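Long-range contacts in aerobactin synthase IucA (Klebsiella pneumoniae subsp. pneumoniae, PDB 5JM7), which probably catalyses the ATP-dependent joining of citrate to N6-acetyl-N6-hydroxylysine on the way to the siderophore aerobactin: residues 56-61 with 494-499; 179-184 with 223-228. One frame throughout, in Å; residues are numbered along the deposited sequence.

Interaction 1: 56-61 with 494-499; sequences YFSPTQ and VTAALG
Tyr56 reaches the last turns of helix 475-500 with the end of its side chain, the phenol hydroxyl coming down on bare main chain: Tyr56 OH lies 3.5 Å from Gly499 C and 3.6 Å from Gly499 CA. Because glycine has no side chain, the hydroxyl can come this near. With CG anti to the backbone N (chi1 177°), the ring stands out from the chain toward the helix. It meets the carbonyl group of Gly499 obliquely, Tyr56 CE1 being 3.9 Å from Gly499 O, and Ala496 O is a more distant neighbour of the hydroxyl.

One helical turn earlier, the methyl of Ala496 lies near two shorter side chains. Thr60 OG1 is 3.9 Å from Ala496 CB, the torsion of Thr60 (chi1 51°) leaving this hydroxyl on the side of the methyl and of Glu506, and Ser58 OG is 4.3 Å from Ala496 CB. Ser58 and Thr60 belong to a type I beta turn, Ser58 to Gln61, in the loop joining antiparallel strands 49-54 and 64-72. Ser58 OG also accepts from Thr60 N at 3.3 Å, an ST turn.

The hydroxyls of Tyr56, Ser58 and Thr60 all bond the carboxylate of Glu506, at the start of the next helix, 506-521: the first two use OE2 and Thr60 uses OE1. Thr60 OG1 is bonded to His62 ND1 as well. The direct contact with helix 475-500 is van der Waals, while the polar hold passes through Glu506, whose hydroxyl partners probably stabilise a charged carboxylate beside this buried contact.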
ATOM      1  N   TYR A  56     -14.280  34.359 -22.638  1.00 44.81           N
ATOM      2  CA  TYR A  56     -12.953  34.723 -22.174  1.00 43.43           C
ATOM      3  C   TYR A  56     -12.113  35.198 -23.349  1.00 43.97           C
ATOM      4  O   TYR A  56     -11.881  34.438 -24.292  1.00 43.70           O
ATOM      5  CB  TYR A  56     -12.277  33.546 -21.476  1.00 41.12           C
ATOM      6  CG  TYR A  56     -10.868  33.863 -21.051  1.00 43.02           C
ATOM      7  CD1 TYR A  56     -10.628  34.799 -20.039  1.00 43.71           C
ATOM      8  CD2 TYR A  56      -9.771  33.223 -21.631  1.00 43.52           C
ATOM      9  CE1 TYR A  56      -9.325  35.108 -19.627  1.00 44.70           C
ATOM     10  CE2 TYR A  56      -8.445  33.526 -21.216  1.00 42.68           C
ATOM     11  CZ  TYR A  56      -8.249  34.461 -20.209  1.00 45.98           C
ATOM     12  OH  TYR A  56      -6.979  34.768 -19.777  1.00 48.90           O
ATOM     13  N   PHE A  57     -11.652  36.442 -23.291  1.00 44.44           N
ATOM     14  CA  PHE A  57     -10.729  36.964 -24.289  1.00 46.55           C
ATOM     15  C   PHE A  57      -9.324  36.878 -23.719  1.00 46.00           C
ATOM     16  O   PHE A  57      -9.090  37.284 -22.578  1.00 48.30           O
ATOM     17  CB  PHE A  57     -11.054  38.405 -24.677  1.00 49.58           C
ATOM     18  CG  PHE A  57     -10.142  38.949 -25.729  1.00 50.82           C
ATOM     19  CD1 PHE A  57     -10.393  38.706 -27.074  1.00 51.38           C
ATOM     20  CD2 PHE A  57      -9.006  39.662 -25.378  1.00 51.17           C
ATOM     21  CE1 PHE A  57      -9.534  39.177 -28.052  1.00 51.58           C
ATOM     22  CE2 PHE A  57      -8.137  40.148 -26.355  1.00 50.00           C
ATOM     23  CZ  PHE A  57      -8.399  39.903 -27.691  1.00 49.32           C
ATOM     24  N   SER A  58      -8.404  36.331 -24.508  1.00 46.77           N
ATOM     25  CA  SER A  58      -7.064  35.995 -24.052  1.00 44.89           C
ATOM     26  C   SER A  58      -6.023  36.800 -24.828  1.00 43.85           C
ATOM     27  O   SER A  58      -6.091  36.854 -26.065  1.00 46.89           O
ATOM     28  CB  SER A  58      -6.807  34.476 -24.236  1.00 41.71           C
ATOM     29  OG  SER A  58      -5.481  34.107 -23.888  1.00 40.44           O
ATOM     30  N   PRO A  59      -5.040  37.417 -24.158  1.00 39.70           N
ATOM     31  CA  PRO A  59      -3.962  38.105 -24.892  1.00 41.10           C
ATOM     32  C   PRO A  59      -3.063  37.155 -25.655  1.00 46.68           C
ATOM     33  O   PRO A  59      -2.271  37.621 -26.487  1.00 52.32           O
ATOM     34  CB  PRO A  59      -3.165  38.815 -23.790  1.00 38.18           C
ATOM     35  CG  PRO A  59      -4.091  38.858 -22.611  1.00 39.35           C
ATOM     36  CD  PRO A  59      -4.952  37.633 -22.709  1.00 37.55           C
ATOM     37  N   THR A  60      -3.120  35.858 -25.374  1.00 43.00           N
ATOM     38  CA  THR A  60      -2.336  34.866 -26.098  1.00 43.22           C
ATOM     39  C   THR A  60      -3.207  33.965 -26.974  1.00 44.14           C
ATOM     40  O   THR A  60      -2.724  32.946 -27.470  1.00 44.86           O
ATOM     41  CB  THR A  60      -1.510  34.032 -25.120  1.00 43.47           C
ATOM     42  OG1 THR A  60      -2.364  33.532 -24.080  1.00 45.00           O
ATOM     43  CG2 THR A  60      -0.381  34.897 -24.508  1.00 35.23           C
ATOM     44  N   GLN A  61      -4.465  34.347 -27.210  1.00 44.13           N
ATOM     45  CA  GLN A  61      -5.406  33.642 -28.086  1.00 47.53           C
ATOM     46  C   GLN A  61      -5.931  32.329 -27.496  1.00 45.45           C
ATOM     47  O   GLN A  61      -6.469  31.491 -28.233  1.00 46.20           O
ATOM     48  CB  GLN A  61      -4.816  33.395 -29.485  1.00 48.81           C
ATOM     49  CG  GLN A  61      -4.682  34.690 -30.266  1.00 49.79           C
ATOM     50  CD  GLN A  61      -3.361  35.406 -30.070  1.00 50.82           C
ATOM     51  OE1 GLN A  61      -2.349  34.835 -29.677  1.00 49.73           O
ATOM     52  NE2 GLN A  61      -3.400  36.694 -30.269  1.00 54.46           N
ATOM     53  N   VAL A 494       0.201  27.670 -19.286  1.00 39.27           N
ATOM     54  CA  VAL A 494       0.071  27.775 -17.835  1.00 37.25           C
ATOM     55  C   VAL A 494      -0.619  29.084 -17.454  1.00 36.55           C
ATOM     56  O   VAL A 494      -1.629  29.082 -16.739  1.00 39.69           O
ATOM     57  CB  VAL A 494       1.447  27.619 -17.158  1.00 34.03           C
ATOM     58  CG1 VAL A 494       1.355  27.920 -15.657  1.00 30.49           C
ATOM     59  CG2 VAL A 494       1.924  26.180 -17.362  1.00 31.23           C
ATOM     60  N   THR A 495      -0.121  30.216 -17.974  1.00 36.62           N
ATOM     61  CA  THR A 495      -0.653  31.522 -17.577  1.00 34.96           C
ATOM     62  C   THR A 495      -2.063  31.746 -18.120  1.00 35.33           C
ATOM     63  O   THR A 495      -2.941  32.221 -17.388  1.00 36.31           O
ATOM     64  CB  THR A 495       0.301  32.640 -18.016  1.00 37.84           C
ATOM     65  OG1 THR A 495       0.516  32.591 -19.431  1.00 39.96           O
ATOM     66  CG2 THR A 495       1.644  32.520 -17.305  1.00 34.20           C
ATOM     67  N   ALA A 496      -2.319  31.371 -19.379  1.00 37.08           N
ATOM     68  CA  ALA A 496      -3.683  31.465 -19.911  1.00 37.45           C
ATOM     69  C   ALA A 496      -4.659  30.609 -19.115  1.00 38.57           C
ATOM     70  O   ALA A 496      -5.788  31.037 -18.832  1.00 39.68           O
ATOM     71  CB  ALA A 496      -3.725  31.047 -21.379  1.00 34.52           C
ATOM     72  N   ALA A 497      -4.250  29.399 -18.735  1.00 33.65           N
ATOM     73  CA  ALA A 497      -5.179  28.540 -18.017  1.00 36.02           C
ATOM     74  C   ALA A 497      -5.535  29.159 -16.673  1.00 41.50           C
ATOM     75  O   ALA A 497      -6.696  29.116 -16.248  1.00 41.92           O
ATOM     76  CB  ALA A 497      -4.588  27.138 -17.842  1.00 32.78           C
ATOM     77  N   LEU A 498      -4.542  29.738 -15.988  1.00 39.96           N
ATOM     78  CA  LEU A 498      -4.819  30.447 -14.738  1.00 39.59           C
ATOM     79  C   LEU A 498      -5.597  31.743 -14.990  1.00 39.61           C
ATOM     80  O   LEU A 498      -6.424  32.152 -14.164  1.00 40.03           O
ATOM     81  CB  LEU A 498      -3.503  30.728 -14.011  1.00 37.56           C
ATOM     82  CG  LEU A 498      -2.766  29.437 -13.629  1.00 35.01           C
ATOM     83  CD1 LEU A 498      -1.356  29.777 -13.113  1.00 33.95           C
ATOM     84  CD2 LEU A 498      -3.556  28.690 -12.588  1.00 29.44           C
ATOM     85  N   GLY A 499      -5.357  32.399 -16.125  1.00 38.06           N
ATOM     86  CA  GLY A 499      -6.152  33.573 -16.456  1.00 41.75           C
ATOM     87  C   GLY A 499      -7.615  33.236 -16.658  1.00 43.20           C
ATOM     88  O   GLY A 499      -8.494  33.874 -16.075  1.00 45.37           O
TER

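Interaction 2: 179-184 with 223-228; sequences LRWFAV and LFPLHP
The carbonyl oxygen of Phe182 accepts a hydrogen bond from Phe224 N at 2.9 Å, and Leu223 CA, 3.5 Å from Phe182 O, adds a weaker CA-H...O contact. The return bond, from Phe182 N to Phe224 O, is nearly straight (172° at the hydrogen). Two residues along, Arg180 N donates to Leu226 O at 3.1 Å, while the bond back from Leu226 N to Arg180 O is weak because it is bent.

On the face carrying Phe182 and Leu226, Leu226 CD1 sits almost over the ring centre of Phe182, 3.3 Å from the centroid. This is a tight CH-pi contact, with the two side chains crossing at about a right angle. Arg180 starts from the same face, but its extended chain leads away from 221-226, NH2 forming a salt bridge with Asp251 of strand 249-255 and NH1 one with Glu232 of helix 228-236. Beyond Phe182, Val184 CG2 packs 3.7 Å from Phe224 CB, and the Phe224 ring goes on to meet Phe346.

Strands 177-185 and 221-226 are antiparallel partners in a three-stranded sheet with 177-185 in the middle, 221-226 on one flank and 249-255 on the other. Pro225, lacking an N-H, falls in a non-hydrogen-bonded pair with Trp181, so its ring forfeits no bond to the central strand.

On this other face Pro225 CB lies over one face of the six-membered ring of Trp181, a CH-pi contact 4.1 Å from the centroid and 24° off the normal. Trp181 NE1 is tied to Ala255 O. Helix 198-209 covers this side through Phe205 and Ala206. Past the strand end, His227 serves as N-cap of helix 228-236, its ND1 accepting from Trp229 N.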
ATOM      1  N   LEU A 179       1.654  -6.539 -23.925  1.00 42.73           N
ATOM      2  CA  LEU A 179       2.374  -6.474 -25.178  1.00 40.63           C
ATOM      3  C   LEU A 179       2.262  -7.804 -25.930  1.00 44.08           C
ATOM      4  O   LEU A 179       1.909  -8.844 -25.365  1.00 44.68           O
ATOM      5  CB  LEU A 179       3.842  -6.140 -24.932  1.00 40.38           C
ATOM      6  CG  LEU A 179       4.095  -4.811 -24.241  1.00 40.38           C
ATOM      7  CD1 LEU A 179       5.588  -4.646 -24.000  1.00 43.49           C
ATOM      8  CD2 LEU A 179       3.512  -3.630 -25.062  1.00 35.58           C
ATOM      9  N   ARG A 180       2.573  -7.755 -27.220  1.00 42.58           N
ATOM     10  CA  ARG A 180       2.748  -8.940 -28.032  1.00 45.47           C
ATOM     11  C   ARG A 180       4.234  -9.261 -28.189  1.00 47.89           C
ATOM     12  O   ARG A 180       5.086  -8.370 -28.172  1.00 49.07           O
ATOM     13  CB  ARG A 180       2.099  -8.751 -29.394  1.00 47.49           C
ATOM     14  CG  ARG A 180       2.107 -10.026 -30.132  1.00 54.16           C
ATOM     15  CD  ARG A 180       1.305  -9.929 -31.335  1.00 59.81           C
ATOM     16  NE  ARG A 180       1.144 -11.251 -31.913  1.00 62.88           N
ATOM     17  CZ  ARG A 180       0.314 -11.480 -32.912  1.00 68.54           C
ATOM     18  NH1 ARG A 180      -0.391 -10.463 -33.396  1.00 69.09           N
ATOM     19  NH2 ARG A 180       0.191 -12.692 -33.425  1.00 71.90           N
ATOM     20  N   TRP A 181       4.545 -10.547 -28.352  1.00 47.35           N
ATOM     21  CA  TRP A 181       5.923 -11.000 -28.237  1.00 49.00           C
ATOM     22  C   TRP A 181       6.260 -11.992 -29.337  1.00 54.12           C
ATOM     23  O   TRP A 181       5.455 -12.864 -29.661  1.00 58.99           O
ATOM     24  CB  TRP A 181       6.162 -11.668 -26.875  1.00 46.62           C
ATOM     25  CG  TRP A 181       5.934 -10.770 -25.712  1.00 44.89           C
ATOM     26  CD1 TRP A 181       4.753 -10.570 -25.073  1.00 43.91           C
ATOM     27  CD2 TRP A 181       6.918  -9.996 -25.003  1.00 44.39           C
ATOM     28  NE1 TRP A 181       4.925  -9.680 -24.029  1.00 44.71           N
ATOM     29  CE2 TRP A 181       6.245  -9.324 -23.957  1.00 43.01           C
ATOM     30  CE3 TRP A 181       8.291  -9.801 -25.158  1.00 46.43           C
ATOM     31  CZ2 TRP A 181       6.899  -8.465 -23.073  1.00 41.69           C
ATOM     32  CZ3 TRP A 181       8.943  -8.944 -24.280  1.00 46.81           C
ATOM     33  CH2 TRP A 181       8.246  -8.285 -23.251  1.00 45.07           C
ATOM     34  N   PHE A 182       7.464 -11.863 -29.887  1.00 54.06           N
ATOM     35  CA  PHE A 182       8.066 -12.847 -30.778  1.00 54.77           C
ATOM     36  C   PHE A 182       9.287 -13.457 -30.102  1.00 54.77           C
ATOM     37  O   PHE A 182      10.019 -12.762 -29.395  1.00 54.03           O
ATOM     38  CB  PHE A 182       8.537 -12.228 -32.106  1.00 54.81           C
ATOM     39  CG  PHE A 182       7.450 -11.741 -33.002  1.00 54.61           C
ATOM     40  CD1 PHE A 182       6.127 -12.060 -32.760  1.00 55.67           C
ATOM     41  CD2 PHE A 182       7.769 -11.001 -34.130  1.00 55.18           C
ATOM     42  CE1 PHE A 182       5.133 -11.626 -33.607  1.00 55.38           C
ATOM     43  CE2 PHE A 182       6.795 -10.565 -34.985  1.00 55.00           C
ATOM     44  CZ  PHE A 182       5.462 -10.886 -34.720  1.00 56.36           C
ATOM     45  N   ALA A 183       9.523 -14.743 -30.342  1.00 56.11           N
ATOM     46  CA  ALA A 183      10.848 -15.320 -30.175  1.00 54.69           C
ATOM     47  C   ALA A 183      11.572 -15.189 -31.509  1.00 57.04           C
ATOM     48  O   ALA A 183      11.099 -15.712 -32.518  1.00 59.34           O
ATOM     49  CB  ALA A 183      10.772 -16.785 -29.744  1.00 51.57           C
ATOM     50  N   VAL A 184      12.705 -14.485 -31.523  1.00 57.52           N
ATOM     51  CA  VAL A 184      13.370 -14.102 -32.767  1.00 58.53           C
ATOM     52  C   VAL A 184      14.814 -14.573 -32.740  1.00 60.00           C
ATOM     53  O   VAL A 184      15.535 -14.320 -31.770  1.00 60.37           O
ATOM     54  CB  VAL A 184      13.342 -12.580 -32.992  1.00 52.91           C
ATOM     55  CG1 VAL A 184      13.996 -12.248 -34.325  1.00 55.13           C
ATOM     56  CG2 VAL A 184      11.932 -12.051 -32.927  1.00 50.82           C
ATOM     57  N   LEU A 223      13.719 -12.688 -26.911  1.00 48.34           N
ATOM     58  CA  LEU A 223      12.346 -12.205 -26.801  1.00 50.30           C
ATOM     59  C   LEU A 223      12.261 -10.758 -27.289  1.00 51.94           C
ATOM     60  O   LEU A 223      13.083  -9.918 -26.910  1.00 53.12           O
ATOM     61  CB  LEU A 223      11.850 -12.331 -25.359  1.00 47.73           C
ATOM     62  CG  LEU A 223      11.697 -13.797 -24.912  1.00 47.76           C
ATOM     63  CD1 LEU A 223      11.409 -13.931 -23.407  1.00 49.22           C
ATOM     64  CD2 LEU A 223      10.584 -14.443 -25.688  1.00 44.96           C
ATOM     65  N   PHE A 224      11.278 -10.478 -28.141  1.00 51.34           N
ATOM     66  CA  PHE A 224      11.199  -9.214 -28.873  1.00 49.56           C
ATOM     67  C   PHE A 224       9.801  -8.659 -28.660  1.00 51.05           C
ATOM     68  O   PHE A 224       8.816  -9.296 -29.091  1.00 53.34           O
ATOM     69  CB  PHE A 224      11.484  -9.426 -30.361  1.00 51.69           C
ATOM     70  CG  PHE A 224      11.562  -8.147 -31.174  1.00 51.35           C
ATOM     71  CD1 PHE A 224      12.759  -7.454 -31.282  1.00 51.75           C
ATOM     72  CD2 PHE A 224      10.446  -7.647 -31.822  1.00 50.87           C
ATOM     73  CE1 PHE A 224      12.838  -6.288 -32.029  1.00 52.65           C
ATOM     74  CE2 PHE A 224      10.519  -6.463 -32.556  1.00 53.04           C
ATOM     75  CZ  PHE A 224      11.711  -5.790 -32.662  1.00 52.63           C
ATOM     76  N   PRO A 225       9.657  -7.514 -27.992  1.00 49.28           N
ATOM     77  CA  PRO A 225       8.324  -6.958 -27.743  1.00 47.22           C
ATOM     78  C   PRO A 225       7.779  -6.213 -28.952  1.00 47.63           C
ATOM     79  O   PRO A 225       8.519  -5.721 -29.804  1.00 48.07           O
ATOM     80  CB  PRO A 225       8.565  -5.994 -26.578  1.00 46.80           C
ATOM     81  CG  PRO A 225       9.982  -5.546 -26.785  1.00 46.32           C
ATOM     82  CD  PRO A 225      10.724  -6.717 -27.360  1.00 47.75           C
ATOM     83  N   LEU A 226       6.454  -6.110 -29.000  1.00 45.90           N
ATOM     84  CA  LEU A 226       5.756  -5.463 -30.098  1.00 47.95           C
ATOM     85  C   LEU A 226       4.482  -4.835 -29.565  1.00 47.77           C
ATOM     86  O   LEU A 226       3.865  -5.353 -28.629  1.00 47.28           O
ATOM     87  CB  LEU A 226       5.403  -6.449 -31.198  1.00 53.47           C
ATOM     88  CG  LEU A 226       6.519  -7.057 -32.033  1.00 58.65           C
ATOM     89  CD1 LEU A 226       5.961  -8.250 -32.690  1.00 59.32           C
ATOM     90  CD2 LEU A 226       6.960  -6.080 -33.095  1.00 62.40           C
ATOM     91  N   HIS A 227       4.109  -3.701 -30.151  1.00 49.46           N
ATOM     92  CA  HIS A 227       2.773  -3.169 -29.941  1.00 47.12           C
ATOM     93  C   HIS A 227       1.761  -4.191 -30.457  1.00 46.56           C
ATOM     94  O   HIS A 227       2.027  -4.886 -31.445  1.00 46.08           O
ATOM     95  CB  HIS A 227       2.620  -1.823 -30.665  1.00 48.92           C
ATOM     96  CG  HIS A 227       1.343  -1.098 -30.352  1.00 49.74           C
ATOM     97  ND1 HIS A 227       0.169  -1.314 -31.044  1.00 52.29           N
ATOM     98  CD2 HIS A 227       1.053  -0.176 -29.399  1.00 48.24           C
ATOM     99  CE1 HIS A 227      -0.783  -0.548 -30.535  1.00 52.08           C
ATOM    100  NE2 HIS A 227      -0.272   0.154 -29.540  1.00 48.65           N
ATOM    101  N   PRO A 228       0.607  -4.335 -29.806  1.00 48.73           N
ATOM    102  CA  PRO A 228      -0.309  -5.414 -30.221  1.00 49.72           C
ATOM    103  C   PRO A 228      -0.884  -5.212 -31.618  1.00 53.29           C
ATOM    104  O   PRO A 228      -1.008  -6.178 -32.381  1.00 54.28           O
ATOM    105  CB  PRO A 228      -1.392  -5.381 -29.134  1.00 49.27           C
ATOM    106  CG  PRO A 228      -0.702  -4.729 -27.931  1.00 46.89           C
ATOM    107  CD  PRO A 228       0.168  -3.677 -28.562  1.00 46.18           C
TER

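How the interactions relate
Interactions 1 and 2 are far apart and lie on opposite sides of the chain's centre: their own centres are 45 Å from each other and their nearest atoms about 29 Å. Along the sequence, 179-184 with 223-228 is nested inside the long loop closed by 56-61 with 494-499. Interaction 2 is local, joining segments 39 residues apart within the region characteristic of IucA/IucC synthetases, whereas interaction 1 spans 433 residues and brings a loop of the amino-terminal sheet against helix 475-500, in the FhuF-like region. Neither contact contains a ligand, and neither can be tied to the active site.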